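Long-range contact in RagA protein (Porphyromonas gingivalis, PDB 6SLN), which probably imports peptides across the outer membrane as a TonB-dependent receptor working with a partner lipoprotein: residues Ile268-Tyr279 / Val413-Pro422. Numbering follows the deposited sequence.
Sequences ILAGAEDLYGNY and VYYMYGATRP
Tyr-415 lays one face of its ring flat against the helix backbone at Ala-272, whose CA sits 3.6 Å from the ring centroid and 13° off the normal, a CH-pi contact. With CG anti to the backbone N (chi1 175°), the ring is carried across the helix, face to Ala-272, and its OH ends beside the C and O of Gly-271. The CB of Ala-272 lies over the same ring, and CD2 of Leu-275 meets its edge at CD1, 3.9 Å away. Leu-275 then reaches into the bend of 413-422: its CD2 packs on CG of Pro-422, while its CD1 lies against the carbonyl O of Thr-420, 3.4 Å away.

Tyr-276 and Val-413 come from opposite directions, and CG1 of Val-413 meets the Tyr-276 ring obliquely, nearest to OH at 3.4 Å; CE1 of Tyr-276 passes CB of Tyr-415. Beyond the helix, Tyr-279 and Pro-422 likewise approach each other from opposite directions, CD of Pro-422 lying oblique to the ring, 3.4 Å from CZ of Tyr-279. At the far end, Ile-268 crosses Tyr-417 at an angle, CG1 to CB at 4.1 Å. Leu-282 of helix 280-283 touches Tyr-276, Val-413 and Pro-422, and the chain of another protein packs on Tyr-417, Thr-420 and Arg-421.

Mainly apolar and aromatic packing, with tyrosines supplying much of the surface, thus joins two inter-strand excursions of the TonB-dependent barrel, one between strands 218-230 and 309-322, the other between 363-377 and 435-450.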
ATOM      1  N   ILE A 268      29.599 -27.494 -26.249  1.00 48.19           N
ATOM      2  CA  ILE A 268      29.183 -26.180 -25.759  1.00 42.06           C
ATOM      3  C   ILE A 268      28.673 -25.324 -26.908  1.00 45.19           C
ATOM      4  O   ILE A 268      27.656 -24.635 -26.768  1.00 46.76           O
ATOM      5  CB  ILE A 268      30.319 -25.477 -24.988  1.00 41.95           C
ATOM      6  CG1 ILE A 268      30.729 -26.309 -23.768  1.00 57.59           C
ATOM      7  CG2 ILE A 268      29.895 -24.077 -24.554  1.00 40.96           C
ATOM      8  CD1 ILE A 268      31.953 -25.782 -23.002  1.00 53.57           C
ATOM      9  N   LEU A 269      29.351 -25.358 -28.070  1.00 45.13           N
ATOM     10  CA  LEU A 269      28.869 -24.570 -29.202  1.00 45.85           C
ATOM     11  C   LEU A 269      27.491 -25.041 -29.645  1.00 43.58           C
ATOM     12  O   LEU A 269      26.622 -24.220 -29.948  1.00 47.61           O
ATOM     13  CB  LEU A 269      29.849 -24.617 -30.375  1.00 43.43           C
ATOM     14  CG  LEU A 269      30.926 -23.534 -30.329  1.00 43.42           C
ATOM     15  CD1 LEU A 269      32.022 -23.865 -31.289  1.00 44.50           C
ATOM     16  CD2 LEU A 269      30.382 -22.172 -30.629  1.00 42.72           C
ATOM     17  N   ALA A 270      27.260 -26.360 -29.662  1.00 42.87           N
ATOM     18  CA  ALA A 270      25.975 -26.870 -30.134  1.00 45.76           C
ATOM     19  C   ALA A 270      24.843 -26.498 -29.191  1.00 49.32           C
ATOM     20  O   ALA A 270      23.716 -26.240 -29.632  1.00 61.18           O
ATOM     21  CB  ALA A 270      26.033 -28.381 -30.302  1.00 43.73           C
ATOM     22  N   GLY A 271      25.120 -26.478 -27.891  1.00 46.58           N
ATOM     23  CA  GLY A 271      24.100 -26.161 -26.922  1.00 48.78           C
ATOM     24  C   GLY A 271      23.791 -24.695 -26.831  1.00 55.82           C
ATOM     25  O   GLY A 271      22.711 -24.330 -26.347  1.00 64.86           O
ATOM     26  N   ALA A 272      24.720 -23.852 -27.276  1.00 49.75           N
ATOM     27  CA  ALA A 272      24.456 -22.422 -27.337  1.00 46.60           C
ATOM     28  C   ALA A 272      23.607 -22.077 -28.550  1.00 49.77           C
ATOM     29  O   ALA A 272      22.626 -21.337 -28.436  1.00 52.33           O
ATOM     30  CB  ALA A 272      25.766 -21.639 -27.367  1.00 41.31           C
ATOM     31  N   GLU A 273      23.970 -22.588 -29.728  1.00 46.80           N
ATOM     32  CA  GLU A 273      23.170 -22.262 -30.900  1.00 54.35           C
ATOM     33  C   GLU A 273      21.791 -22.904 -30.806  1.00 52.45           C
ATOM     34  O   GLU A 273      20.794 -22.300 -31.212  1.00 53.44           O
ATOM     35  CB  GLU A 273      23.902 -22.668 -32.188  1.00 66.06           C
ATOM     36  CG  GLU A 273      23.891 -24.124 -32.539  1.00 75.61           C
ATOM     37  CD  GLU A 273      22.827 -24.437 -33.550  1.00 77.93           C
ATOM     38  OE1 GLU A 273      22.747 -23.710 -34.550  1.00 72.52           O
ATOM     39  OE2 GLU A 273      22.059 -25.393 -33.335  1.00 83.71           O
ATOM     40  N   ASP A 274      21.696 -24.098 -30.223  1.00 58.96           N
ATOM     41  CA  ASP A 274      20.382 -24.712 -30.088  1.00 62.01           C
ATOM     42  C   ASP A 274      19.483 -23.899 -29.159  1.00 56.20           C
ATOM     43  O   ASP A 274      18.293 -23.720 -29.435  1.00 57.53           O
ATOM     44  CB  ASP A 274      20.516 -26.149 -29.600  1.00 67.55           C
ATOM     45  CG  ASP A 274      19.175 -26.830 -29.440  1.00 83.45           C
ATOM     46  OD1 ASP A 274      18.728 -26.990 -28.286  1.00 91.78           O
ATOM     47  OD2 ASP A 274      18.554 -27.187 -30.465  1.00 89.29           O
ATOM     48  N   LEU A 275      20.036 -23.374 -28.069  1.00 48.29           N
ATOM     49  CA  LEU A 275      19.228 -22.563 -27.169  1.00 44.35           C
ATOM     50  C   LEU A 275      18.794 -21.268 -27.839  1.00 50.02           C
ATOM     51  O   LEU A 275      17.599 -20.950 -27.863  1.00 48.55           O
ATOM     52  CB  LEU A 275      19.985 -22.265 -25.882  1.00 36.96           C
ATOM     53  CG  LEU A 275      19.104 -21.502 -24.911  1.00 37.42           C
ATOM     54  CD1 LEU A 275      17.879 -22.352 -24.646  1.00 35.98           C
ATOM     55  CD2 LEU A 275      19.852 -21.173 -23.616  1.00 37.72           C
ATOM     56  N   TYR A 276      19.750 -20.499 -28.378  1.00 37.14           N
ATOM     57  CA  TYR A 276      19.380 -19.248 -29.028  1.00 45.34           C
ATOM     58  C   TYR A 276      18.385 -19.493 -30.155  1.00 44.95           C
ATOM     59  O   TYR A 276      17.531 -18.637 -30.426  1.00 45.52           O
ATOM     60  CB  TYR A 276      20.605 -18.513 -29.571  1.00 37.15           C
ATOM     61  CG  TYR A 276      21.338 -17.703 -28.537  1.00 36.67           C
ATOM     62  CD1 TYR A 276      21.527 -18.202 -27.259  1.00 38.17           C
ATOM     63  CD2 TYR A 276      21.852 -16.445 -28.836  1.00 38.16           C
ATOM     64  CE1 TYR A 276      22.234 -17.487 -26.294  1.00 37.52           C
ATOM     65  CE2 TYR A 276      22.536 -15.704 -27.873  1.00 39.13           C
ATOM     66  CZ  TYR A 276      22.728 -16.243 -26.603  1.00 40.84           C
ATOM     67  OH  TYR A 276      23.418 -15.559 -25.629  1.00 43.62           O
ATOM     68  N   GLY A 277      18.459 -20.664 -30.793  1.00 41.85           N
ATOM     69  CA  GLY A 277      17.536 -21.028 -31.857  1.00 41.12           C
ATOM     70  C   GLY A 277      16.094 -21.122 -31.416  1.00 51.18           C
ATOM     71  O   GLY A 277      15.205 -21.257 -32.265  1.00 60.46           O
ATOM     72  N   ASN A 278      15.840 -21.052 -30.118  1.00 49.99           N
ATOM     73  CA  ASN A 278      14.498 -21.133 -29.574  1.00 54.45           C
ATOM     74  C   ASN A 278      13.928 -19.758 -29.261  1.00 51.45           C
ATOM     75  O   ASN A 278      12.953 -19.660 -28.515  1.00 51.40           O
ATOM     76  CB  ASN A 278      14.494 -22.006 -28.313  1.00 58.02           C
ATOM     77  CG  ASN A 278      14.701 -23.475 -28.615  1.00 61.29           C
ATOM     78  OD1 ASN A 278      14.113 -24.024 -29.551  1.00 67.31           O
ATOM     79  ND2 ASN A 278      15.552 -24.121 -27.829  1.00 60.18           N
ATOM     80  N   TYR A 279      14.531 -18.691 -29.781  1.00 41.91           N
ATOM     81  CA  TYR A 279      14.042 -17.343 -29.531  1.00 36.68           C
ATOM     82  C   TYR A 279      14.083 -16.572 -30.831  1.00 47.79           C
ATOM     83  O   TYR A 279      15.138 -16.467 -31.464  1.00 58.58           O
ATOM     84  CB  TYR A 279      14.852 -16.639 -28.440  1.00 36.32           C
ATOM     85  CG  TYR A 279      14.812 -17.408 -27.128  1.00 41.18           C
ATOM     86  CD1 TYR A 279      15.683 -18.472 -26.909  1.00 43.99           C
ATOM     87  CD2 TYR A 279      13.900 -17.091 -26.122  1.00 42.44           C
ATOM     88  CE1 TYR A 279      15.655 -19.191 -25.757  1.00 53.09           C
ATOM     89  CE2 TYR A 279      13.869 -17.824 -24.925  1.00 43.72           C
ATOM     90  CZ  TYR A 279      14.755 -18.872 -24.761  1.00 49.37           C
ATOM     91  OH  TYR A 279      14.786 -19.634 -23.620  1.00 50.98           O
ATOM     92  N   VAL A 413      21.911 -10.702 -23.287  1.00 46.78           N
ATOM     93  CA  VAL A 413      21.735 -12.066 -22.848  1.00 43.18           C
ATOM     94  C   VAL A 413      23.042 -12.786 -23.124  1.00 49.96           C
ATOM     95  O   VAL A 413      23.775 -12.438 -24.051  1.00 56.60           O
ATOM     96  CB  VAL A 413      20.538 -12.693 -23.606  1.00 40.87           C
ATOM     97  CG1 VAL A 413      20.987 -13.297 -24.981  1.00 33.97           C
ATOM     98  CG2 VAL A 413      19.699 -13.619 -22.738  1.00 42.14           C
ATOM     99  N   TYR A 414      23.344 -13.787 -22.308  1.00 51.78           N
ATOM    100  CA  TYR A 414      24.538 -14.596 -22.513  1.00 46.31           C
ATOM    101  C   TYR A 414      24.214 -16.036 -22.140  1.00 45.28           C
ATOM    102  O   TYR A 414      23.116 -16.349 -21.664  1.00 47.13           O
ATOM    103  CB  TYR A 414      25.743 -14.044 -21.724  1.00 39.09           C
ATOM    104  CG  TYR A 414      25.648 -14.215 -20.226  1.00 44.51           C
ATOM    105  CD1 TYR A 414      26.224 -15.304 -19.607  1.00 46.52           C
ATOM    106  CD2 TYR A 414      24.966 -13.288 -19.426  1.00 45.36           C
ATOM    107  CE1 TYR A 414      26.151 -15.465 -18.257  1.00 38.77           C
ATOM    108  CE2 TYR A 414      24.881 -13.448 -18.059  1.00 38.37           C
ATOM    109  CZ  TYR A 414      25.474 -14.555 -17.478  1.00 42.61           C
ATOM    110  OH  TYR A 414      25.409 -14.761 -16.105  1.00 43.46           O
ATOM    111  N   TYR A 415      25.184 -16.918 -22.372  1.00 42.39           N
ATOM    112  CA  TYR A 415      24.957 -18.355 -22.345  1.00 38.77           C
ATOM    113  C   TYR A 415      25.966 -19.078 -21.455  1.00 44.22           C
ATOM    114  O   TYR A 415      27.146 -18.710 -21.383  1.00 41.21           O
ATOM    115  CB  TYR A 415      25.048 -18.944 -23.738  1.00 37.82           C
ATOM    116  CG  TYR A 415      24.936 -20.445 -23.752  1.00 39.13           C
ATOM    117  CD1 TYR A 415      23.731 -21.055 -23.467  1.00 38.52           C
ATOM    118  CD2 TYR A 415      26.040 -21.253 -24.027  1.00 37.96           C
ATOM    119  CE1 TYR A 415      23.615 -22.419 -23.477  1.00 44.57           C
ATOM    120  CE2 TYR A 415      25.927 -22.622 -24.046  1.00 38.48           C
ATOM    121  CZ  TYR A 415      24.707 -23.194 -23.771  1.00 38.96           C
ATOM    122  OH  TYR A 415      24.554 -24.545 -23.774  1.00 45.12           O
ATOM    123  N   MET A 416      25.490 -20.151 -20.821  1.00 38.72           N
ATOM    124  CA  MET A 416      26.324 -21.031 -20.018  1.00 38.26           C
ATOM    125  C   MET A 416      25.841 -22.454 -20.255  1.00 44.50           C
ATOM    126  O   MET A 416      24.629 -22.696 -20.194  1.00 40.98           O
ATOM    127  CB  MET A 416      26.229 -20.662 -18.544  1.00 36.17           C
ATOM    128  CG  MET A 416      27.399 -19.879 -18.052  1.00 40.07           C
ATOM    129  SD  MET A 416      27.216 -19.440 -16.325  1.00 55.99           S
ATOM    130  CE  MET A 416      26.224 -17.984 -16.402  1.00 65.12           C
ATOM    131  N   TYR A 417      26.777 -23.378 -20.543  1.00 45.36           N
ATOM    132  CA  TYR A 417      26.398 -24.723 -20.976  1.00 44.38           C
ATOM    133  C   TYR A 417      25.420 -25.357 -19.986  1.00 45.43           C
ATOM    134  O   TYR A 417      25.552 -25.202 -18.767  1.00 47.60           O
ATOM    135  CB  TYR A 417      27.626 -25.625 -21.152  1.00 41.43           C
ATOM    136  CG  TYR A 417      27.224 -27.038 -21.541  1.00 44.96           C
ATOM    137  CD1 TYR A 417      26.788 -27.325 -22.831  1.00 40.75           C
ATOM    138  CD2 TYR A 417      27.238 -28.076 -20.618  1.00 40.52           C
ATOM    139  CE1 TYR A 417      26.388 -28.609 -23.197  1.00 41.28           C
ATOM    140  CE2 TYR A 417      26.841 -29.374 -20.980  1.00 49.05           C
ATOM    141  CZ  TYR A 417      26.408 -29.623 -22.274  1.00 51.76           C
ATOM    142  OH  TYR A 417      26.012 -30.885 -22.651  1.00 59.31           O
ATOM    143  N   GLY A 418      24.409 -26.049 -20.520  1.00 42.85           N
ATOM    144  CA  GLY A 418      23.374 -26.656 -19.713  1.00 45.43           C
ATOM    145  C   GLY A 418      22.162 -25.778 -19.427  1.00 45.18           C
ATOM    146  O   GLY A 418      21.093 -26.319 -19.109  1.00 44.14           O
ATOM    147  N   ALA A 419      22.295 -24.449 -19.530  1.00 43.91           N
ATOM    148  CA  ALA A 419      21.167 -23.540 -19.304  1.00 35.75           C
ATOM    149  C   ALA A 419      19.982 -23.904 -20.184  1.00 41.24           C
ATOM    150  O   ALA A 419      20.133 -24.347 -21.330  1.00 41.13           O
ATOM    151  CB  ALA A 419      21.552 -22.083 -19.575  1.00 35.32           C
ATOM    152  N   THR A 420      18.788 -23.704 -19.636  1.00 45.34           N
ATOM    153  CA  THR A 420      17.565 -23.933 -20.388  1.00 56.91           C
ATOM    154  C   THR A 420      16.935 -22.646 -20.895  1.00 57.16           C
ATOM    155  O   THR A 420      16.092 -22.700 -21.801  1.00 64.84           O
ATOM    156  CB  THR A 420      16.553 -24.702 -19.535  1.00 68.47           C
ATOM    157  OG1 THR A 420      16.191 -23.943 -18.358  1.00 66.24           O
ATOM    158  CG2 THR A 420      17.151 -26.034 -19.150  1.00 68.69           C
ATOM    159  N   ARG A 421      17.325 -21.505 -20.332  1.00 46.55           N
ATOM    160  CA  ARG A 421      16.995 -20.176 -20.814  1.00 49.21           C
ATOM    161  C   ARG A 421      18.276 -19.359 -20.847  1.00 43.42           C
ATOM    162  O   ARG A 421      19.171 -19.580 -20.036  1.00 42.43           O
ATOM    163  CB  ARG A 421      15.955 -19.486 -19.913  1.00 61.60           C
ATOM    164  CG  ARG A 421      14.985 -20.454 -19.192  1.00 80.24           C
ATOM    165  CD  ARG A 421      13.891 -19.690 -18.433  1.00 82.29           C
ATOM    166  NE  ARG A 421      14.451 -18.527 -17.746  1.00 77.16           N
ATOM    167  CZ  ARG A 421      14.615 -18.441 -16.430  1.00 68.35           C
ATOM    168  NH1 ARG A 421      14.243 -19.440 -15.638  1.00 61.07           N
ATOM    169  NH2 ARG A 421      15.145 -17.346 -15.907  1.00 69.07           N
ATOM    170  N   PRO A 422      18.407 -18.433 -21.781  1.00 44.64           N
ATOM    171  CA  PRO A 422      19.591 -17.579 -21.775  1.00 43.97           C
ATOM    172  C   PRO A 422      19.552 -16.671 -20.570  1.00 40.71           C
ATOM    173  O   PRO A 422      18.496 -16.386 -20.019  1.00 44.23           O
ATOM    174  CB  PRO A 422      19.477 -16.783 -23.086  1.00 44.81           C
ATOM    175  CG  PRO A 422      18.444 -17.536 -23.915  1.00 43.93           C
ATOM    176  CD  PRO A 422      17.506 -18.124 -22.907  1.00 40.07           C
TER